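PDB 3DWC: metallocarboxypeptidase, which probably releases C-terminal amino acids other than proline from peptides with broad specificity, as a cobalt-loaded M32-family metallocarboxypeptidase of Trypanosoma cruzi. Local coordinates for residues A26-D29 against S30-M34; F303-Q307 against I308-G312. All coordinates share one frame; numbering follows the deposited sequence.

Contact 1. Residues A26-D29 against S30-M34; sequences ADWD and SHTMM
Trp28 and Thr32, one helical turn apart, meet through both the indole and the backbone. Thr32 CG2 makes a CH-pi contact over the face of the five-membered ring, 4.0 Å from its centroid and 25° off the normal, while Thr32 OG1 lies over the same indole, 3.5 Å from Trp28 CE2. With chi1 at 53°, OG1 stands between the backbone N and the carbonyl carbon of Thr32, the position from which it gives its proton to Trp28 O at 2.9 Å. That oxygen also accepts from His31 N, and the two donors reach it from opposite faces of the carbonyl plane. Farther along the indole, Met33 CE packs against Trp28 CH2 at 3.7 Å, its chain bent at chi2.

Two polar side chains fold back to the preceding carbonyl, that of Asp27, Ser30 over three residues and His31 over four. Ser30 OG donates to Asp27 O at 2.7 Å, and His31 ND1 adds a weak bond to that carbonyl. The imidazole edge faces the Asp27 carboxylate, the two planes 81° apart, and His31 CE1 lies 3.3 Å from Asp27 OD1.

Such returns of serine and threonine hydroxyls to carbonyls of the preceding turn are common in helices; here they occur toward the C-terminal end of helix 3-32, which rests on helix 39-57 and borders the second subunit.

Backbone bonding converges on Asp29 O, which accepts from three successive amides, Thr32 N, Met33 N and Met34 N, the last at 2.9 Å.

Ionic contacts reach beyond the turn from the Asp29 carboxylate. Asp29 OD1 touches Met33 CB but forms a salt bridge with Arg248 of the second subunit, while OD2 pairs with Arg42 of the same chain, an arrangement that would probably favour the ionised acid.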
ATOM      1  N   ALA B  26       3.689  -2.693  -2.598  1.00 27.14           N
ATOM      2  CA  ALA B  26       3.910  -1.598  -3.570  1.00 28.01           C
ATOM      3  C   ALA B  26       3.279  -1.924  -4.920  1.00 28.01           C
ATOM      4  O   ALA B  26       2.720  -1.054  -5.570  1.00 29.28           O
ATOM      5  CB  ALA B  26       5.420  -1.323  -3.737  1.00 25.62           C
ATOM      6  N   ASP B  27       3.334  -3.188  -5.321  1.00 28.71           N
ATOM      7  CA  ASP B  27       2.774  -3.595  -6.621  1.00 28.30           C
ATOM      8  C   ASP B  27       1.257  -3.611  -6.524  1.00 28.78           C
ATOM      9  O   ASP B  27       0.591  -3.064  -7.361  1.00 28.97           O
ATOM     10  CB  ASP B  27       3.333  -4.934  -7.074  1.00 28.83           C
ATOM     11  CG  ASP B  27       2.896  -5.292  -8.484  1.00 31.69           C
ATOM     12  OD1 ASP B  27       3.208  -4.519  -9.425  1.00 39.83           O
ATOM     13  OD2 ASP B  27       2.181  -6.270  -8.636  1.00 36.66           O
ATOM     14  N   TRP B  28       0.714  -4.204  -5.464  1.00 28.09           N
ATOM     15  CA  TRP B  28      -0.725  -4.187  -5.248  1.00 28.53           C
ATOM     16  C   TRP B  28      -1.298  -2.767  -5.286  1.00 28.66           C
ATOM     17  O   TRP B  28      -2.281  -2.483  -6.006  1.00 30.42           O
ATOM     18  CB  TRP B  28      -1.099  -4.948  -3.930  1.00 29.48           C
ATOM     19  CG  TRP B  28      -2.543  -4.795  -3.582  1.00 28.96           C
ATOM     20  CD1 TRP B  28      -3.565  -5.570  -4.007  1.00 30.60           C
ATOM     21  CD2 TRP B  28      -3.127  -3.753  -2.773  1.00 30.11           C
ATOM     22  NE1 TRP B  28      -4.771  -5.072  -3.534  1.00 32.35           N
ATOM     23  CE2 TRP B  28      -4.523  -3.941  -2.790  1.00 31.49           C
ATOM     24  CE3 TRP B  28      -2.611  -2.624  -2.128  1.00 32.27           C
ATOM     25  CZ2 TRP B  28      -5.408  -3.098  -2.096  1.00 32.24           C
ATOM     26  CZ3 TRP B  28      -3.506  -1.756  -1.459  1.00 32.25           C
ATOM     27  CH2 TRP B  28      -4.890  -2.003  -1.456  1.00 30.94           C
ATOM     28  N   ASP B  29      -0.636  -1.842  -4.580  1.00 27.37           N
ATOM     29  CA  ASP B  29      -1.117  -0.493  -4.426  1.00 26.99           C
ATOM     30  C   ASP B  29      -1.038   0.264  -5.728  1.00 27.10           C
ATOM     31  O   ASP B  29      -1.915   1.119  -6.011  1.00 27.15           O
ATOM     32  CB  ASP B  29      -0.293   0.176  -3.302  1.00 26.58           C
ATOM     33  CG  ASP B  29      -0.693   1.576  -3.035  1.00 25.75           C
ATOM     34  OD1 ASP B  29      -1.466   1.804  -2.096  1.00 24.61           O
ATOM     35  OD2 ASP B  29      -0.281   2.475  -3.782  1.00 27.31           O
ATOM     36  N   SER B  30       0.008   0.010  -6.524  1.00 27.20           N
ATOM     37  CA  SER B  30       0.161   0.726  -7.796  1.00 29.38           C
ATOM     38  C   SER B  30      -1.036   0.453  -8.720  1.00 29.59           C
ATOM     39  O   SER B  30      -1.360   1.270  -9.545  1.00 30.87           O
ATOM     40  CB  SER B  30       1.476   0.368  -8.521  1.00 29.59           C
ATOM     41  OG  SER B  30       1.425  -1.004  -8.863  1.00 34.46           O
ATOM     42  N   HIS B  31      -1.692  -0.682  -8.537  1.00 31.57           N
ATOM     43  CA  HIS B  31      -2.831  -1.095  -9.376  1.00 32.32           C
ATOM     44  C   HIS B  31      -4.199  -0.771  -8.809  1.00 32.50           C
ATOM     45  O   HIS B  31      -5.179  -0.894  -9.548  1.00 33.49           O
ATOM     46  CB  HIS B  31      -2.784  -2.614  -9.631  1.00 32.62           C
ATOM     47  CG  HIS B  31      -1.627  -3.024 -10.463  1.00 35.55           C
ATOM     48  ND1 HIS B  31      -0.551  -3.708  -9.951  1.00 41.22           N
ATOM     49  CD2 HIS B  31      -1.331  -2.774 -11.766  1.00 41.51           C
ATOM     50  CE1 HIS B  31       0.350  -3.886 -10.904  1.00 43.17           C
ATOM     51  NE2 HIS B  31      -0.087  -3.304 -12.008  1.00 42.17           N
ATOM     52  N   THR B  32      -4.261  -0.373  -7.538  1.00 30.86           N
ATOM     53  CA  THR B  32      -5.530  -0.253  -6.825  1.00 30.53           C
ATOM     54  C   THR B  32      -5.702   1.155  -6.308  1.00 31.54           C
ATOM     55  O   THR B  32      -6.657   1.807  -6.668  1.00 31.49           O
ATOM     56  CB  THR B  32      -5.647  -1.244  -5.667  1.00 31.23           C
ATOM     57  OG1 THR B  32      -4.515  -1.131  -4.800  1.00 31.69           O
ATOM     58  CG2 THR B  32      -5.714  -2.627  -6.188  1.00 28.28           C
ATOM     59  N   MET B  33      -4.741   1.650  -5.523  1.00 31.07           N
ATOM     60  CA  MET B  33      -4.930   2.886  -4.768  1.00 30.14           C
ATOM     61  C   MET B  33      -4.148   4.051  -5.333  1.00 29.57           C
ATOM     62  O   MET B  33      -4.513   5.207  -5.103  1.00 28.94           O
ATOM     63  CB  MET B  33      -4.493   2.689  -3.306  1.00 29.98           C
ATOM     64  CG  MET B  33      -5.187   1.560  -2.550  1.00 32.60           C
ATOM     65  SD  MET B  33      -6.969   1.885  -2.589  1.00 37.98           S
ATOM     66  CE  MET B  33      -7.639   0.279  -2.404  1.00 36.13           C
ATOM     67  N   MET B  34      -3.036   3.773  -6.014  1.00 28.93           N
ATOM     68  CA  MET B  34      -2.069   4.842  -6.316  1.00 28.51           C
ATOM     69  C   MET B  34      -2.588   5.852  -7.338  1.00 27.42           C
ATOM     70  O   MET B  34      -2.983   5.475  -8.418  1.00 27.32           O
ATOM     71  CB  MET B  34      -0.782   4.237  -6.836  1.00 28.35           C
ATOM     72  CG  MET B  34       0.318   5.253  -7.161  1.00 28.95           C
ATOM     73  SD  MET B  34       1.629   4.466  -8.112  1.00 30.38           S
ATOM     74  CE  MET B  34       0.988   4.658  -9.801  1.00 33.38           C
TER

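Contact 2. Residues F303-Q307 against I308-G312; sequences FAEMQ and IGRSG
Glu305 and Arg310 run side by side and point the same way, their charged ends joined by a salt bridge in which Arg310 NH1 donates to Glu305 OE2 at 2.9 Å. The carboxylate and guanidinium planes are turned 47° apart. A single N-H...O bond joins them, bent at 130°. OE2 is met nearly head-on, along its C-O bond. An extended glutamate chain, with CG opposite the backbone N (chi1 -170°), carries the acid to this meeting.

Met306 lies alongside the same arginine. Its sulfur sits at the guanidinium edge, near the plane, with Met306 SD 3.3 Å from Arg310 NE; the bend at chi2 brings the thioether there. The guanidinium thus has methionine at its edge and glutamate tilted from its plane.

Where Phe303 and Ile308 meet, the side chains lie aslant, with Phe303 CE2 4.0 Å from Ile308 CD1. Between these two groups the backbone widens into a pi-type turn: Ile308 N bonds weakly to Phe303 O, and Gly309 N donates to Ala304 O at 2.7 Å. Gly309 CA lies 2.9 Å from Glu305 O, a close backbone approach. After the helix stops, Ser311 OG turns back to Ile308 O, in the carbonyl plane and on a lone pair, and also caps Phe314 N as the N-cap of helix 312-326.

Glu305 OE1, in turn, bonds to ND1 of His267, a cobalt ligand along with His271 and Glu298. The glutamate is therefore a second-shell residue placed to orient this ligand, and the salt bridge to Arg310 probably steadies the glutamate, beside an HExxH motif with a downstream glutamate ligand, as in gluzincin metallopeptidases.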
ATOM      1  N   PHE B 303      -9.971 -25.060 -10.520  1.00 28.23           N
ATOM      2  CA  PHE B 303     -10.793 -25.938  -9.701  1.00 28.40           C
ATOM      3  C   PHE B 303     -12.022 -25.178  -9.165  1.00 29.67           C
ATOM      4  O   PHE B 303     -13.173 -25.640  -9.275  1.00 28.40           O
ATOM      5  CB  PHE B 303      -9.934 -26.475  -8.574  1.00 29.01           C
ATOM      6  CG  PHE B 303     -10.591 -27.559  -7.786  1.00 28.59           C
ATOM      7  CD1 PHE B 303     -10.379 -28.872  -8.092  1.00 28.27           C
ATOM      8  CD2 PHE B 303     -11.422 -27.238  -6.729  1.00 28.05           C
ATOM      9  CE1 PHE B 303     -10.980 -29.886  -7.338  1.00 28.11           C
ATOM     10  CE2 PHE B 303     -11.998 -28.234  -5.925  1.00 29.21           C
ATOM     11  CZ  PHE B 303     -11.788 -29.570  -6.252  1.00 28.68           C
ATOM     12  N   ALA B 304     -11.771 -23.968  -8.654  1.00 28.47           N
ATOM     13  CA  ALA B 304     -12.828 -23.093  -8.177  1.00 28.57           C
ATOM     14  C   ALA B 304     -13.749 -22.662  -9.299  1.00 27.64           C
ATOM     15  O   ALA B 304     -14.949 -22.890  -9.255  1.00 28.17           O
ATOM     16  CB  ALA B 304     -12.239 -21.807  -7.416  1.00 26.30           C
ATOM     17  N   GLU B 305     -13.183 -22.022 -10.297  1.00 28.58           N
ATOM     18  CA  GLU B 305     -13.943 -21.491 -11.385  1.00 29.11           C
ATOM     19  C   GLU B 305     -14.622 -22.531 -12.230  1.00 29.15           C
ATOM     20  O   GLU B 305     -15.830 -22.431 -12.478  1.00 28.94           O
ATOM     21  CB  GLU B 305     -13.055 -20.606 -12.279  1.00 29.51           C
ATOM     22  CG  GLU B 305     -13.855 -19.861 -13.256  1.00 29.98           C
ATOM     23  CD  GLU B 305     -13.065 -19.253 -14.388  1.00 30.68           C
ATOM     24  OE1 GLU B 305     -11.830 -19.222 -14.362  1.00 34.37           O
ATOM     25  OE2 GLU B 305     -13.727 -18.792 -15.312  1.00 34.68           O
ATOM     26  N   MET B 306     -13.853 -23.514 -12.713  1.00 29.67           N
ATOM     27  CA  MET B 306     -14.363 -24.417 -13.755  1.00 30.54           C
ATOM     28  C   MET B 306     -15.012 -25.649 -13.182  1.00 30.89           C
ATOM     29  O   MET B 306     -16.110 -26.028 -13.591  1.00 31.51           O
ATOM     30  CB  MET B 306     -13.260 -24.818 -14.748  1.00 31.98           C
ATOM     31  CG  MET B 306     -12.590 -23.640 -15.479  1.00 30.96           C
ATOM     32  SD  MET B 306     -13.833 -22.747 -16.407  1.00 32.93           S
ATOM     33  CE  MET B 306     -12.880 -21.710 -17.518  1.00 33.01           C
ATOM     34  N   GLN B 307     -14.350 -26.261 -12.219  1.00 30.42           N
ATOM     35  CA  GLN B 307     -14.837 -27.508 -11.657  1.00 30.06           C
ATOM     36  C   GLN B 307     -16.038 -27.309 -10.752  1.00 30.61           C
ATOM     37  O   GLN B 307     -16.929 -28.163 -10.724  1.00 31.04           O
ATOM     38  CB  GLN B 307     -13.722 -28.275 -10.949  1.00 30.33           C
ATOM     39  CG  GLN B 307     -12.588 -28.760 -11.864  1.00 27.75           C
ATOM     40  CD  GLN B 307     -13.042 -29.759 -12.922  1.00 30.23           C
ATOM     41  OE1 GLN B 307     -12.532 -29.763 -14.034  1.00 31.80           O
ATOM     42  NE2 GLN B 307     -13.952 -30.636 -12.566  1.00 25.91           N
ATOM     43  N   ILE B 308     -16.081 -26.202 -10.024  1.00 29.11           N
ATOM     44  CA  ILE B 308     -17.214 -25.882  -9.195  1.00 29.53           C
ATOM     45  C   ILE B 308     -18.065 -24.800  -9.872  1.00 29.54           C
ATOM     46  O   ILE B 308     -19.255 -24.997 -10.153  1.00 29.00           O
ATOM     47  CB  ILE B 308     -16.784 -25.405  -7.783  1.00 28.86           C
ATOM     48  CG1 ILE B 308     -16.003 -26.510  -7.075  1.00 28.93           C
ATOM     49  CG2 ILE B 308     -18.048 -24.931  -6.953  1.00 28.58           C
ATOM     50  CD1 ILE B 308     -15.347 -26.096  -5.782  1.00 28.52           C
ATOM     51  N   GLY B 309     -17.437 -23.670 -10.128  1.00 29.86           N
ATOM     52  CA  GLY B 309     -18.123 -22.458 -10.648  1.00 31.01           C
ATOM     53  C   GLY B 309     -19.021 -22.564 -11.864  1.00 31.43           C
ATOM     54  O   GLY B 309     -20.066 -21.907 -11.921  1.00 34.12           O
ATOM     55  N   ARG B 310     -18.625 -23.351 -12.856  1.00 31.43           N
ATOM     56  CA  ARG B 310     -19.412 -23.507 -14.087  1.00 31.10           C
ATOM     57  C   ARG B 310     -20.214 -24.792 -14.120  1.00 31.08           C
ATOM     58  O   ARG B 310     -20.757 -25.158 -15.177  1.00 31.90           O
ATOM     59  CB  ARG B 310     -18.461 -23.464 -15.296  1.00 30.68           C
ATOM     60  CG  ARG B 310     -17.764 -22.058 -15.402  1.00 31.91           C
ATOM     61  CD  ARG B 310     -17.276 -21.818 -16.739  1.00 34.43           C
ATOM     62  NE  ARG B 310     -16.357 -20.677 -16.852  1.00 35.94           N
ATOM     63  CZ  ARG B 310     -16.703 -19.458 -17.258  1.00 45.05           C
ATOM     64  NH1 ARG B 310     -15.759 -18.512 -17.401  1.00 45.62           N
ATOM     65  NH2 ARG B 310     -17.984 -19.151 -17.512  1.00 47.46           N
ATOM     66  N   SER B 311     -20.272 -25.498 -12.999  1.00 29.95           N
ATOM     67  CA  SER B 311     -21.021 -26.761 -12.945  1.00 30.56           C
ATOM     68  C   SER B 311     -22.519 -26.550 -12.883  1.00 31.90           C
ATOM     69  O   SER B 311     -22.985 -25.514 -12.393  1.00 32.08           O
ATOM     70  CB  SER B 311     -20.593 -27.589 -11.754  1.00 30.70           C
ATOM     71  OG  SER B 311     -20.983 -27.027 -10.499  1.00 26.77           O
ATOM     72  N   GLY B 312     -23.283 -27.544 -13.376  1.00 32.33           N
ATOM     73  CA  GLY B 312     -24.738 -27.520 -13.242  1.00 30.70           C
ATOM     74  C   GLY B 312     -25.199 -27.424 -11.803  1.00 31.28           C
ATOM     75  O   GLY B 312     -26.124 -26.715 -11.511  1.00 29.55           O
TER

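Overall arrangement
Both contacts show a helix finishing its run, but in different surroundings. Contact 2 is the more buried, on helix 294-309 beside the cobalt-bearing helix 259-276, and no other chain touches it. Contact 1 is only partly buried, on helix 3-32 at the border with the second subunit. Their centres lie 30 Å apart, their nearest atoms about 19 Å, and they share no helix. The chemistry follows the place: at 26-34 hydroxyls and amides return to carbonyls while an aspartate's charge bridges to both chains; at 303-312 a glutamate's two oxygens serve an arginine just past its helix and a metal-binding histidine.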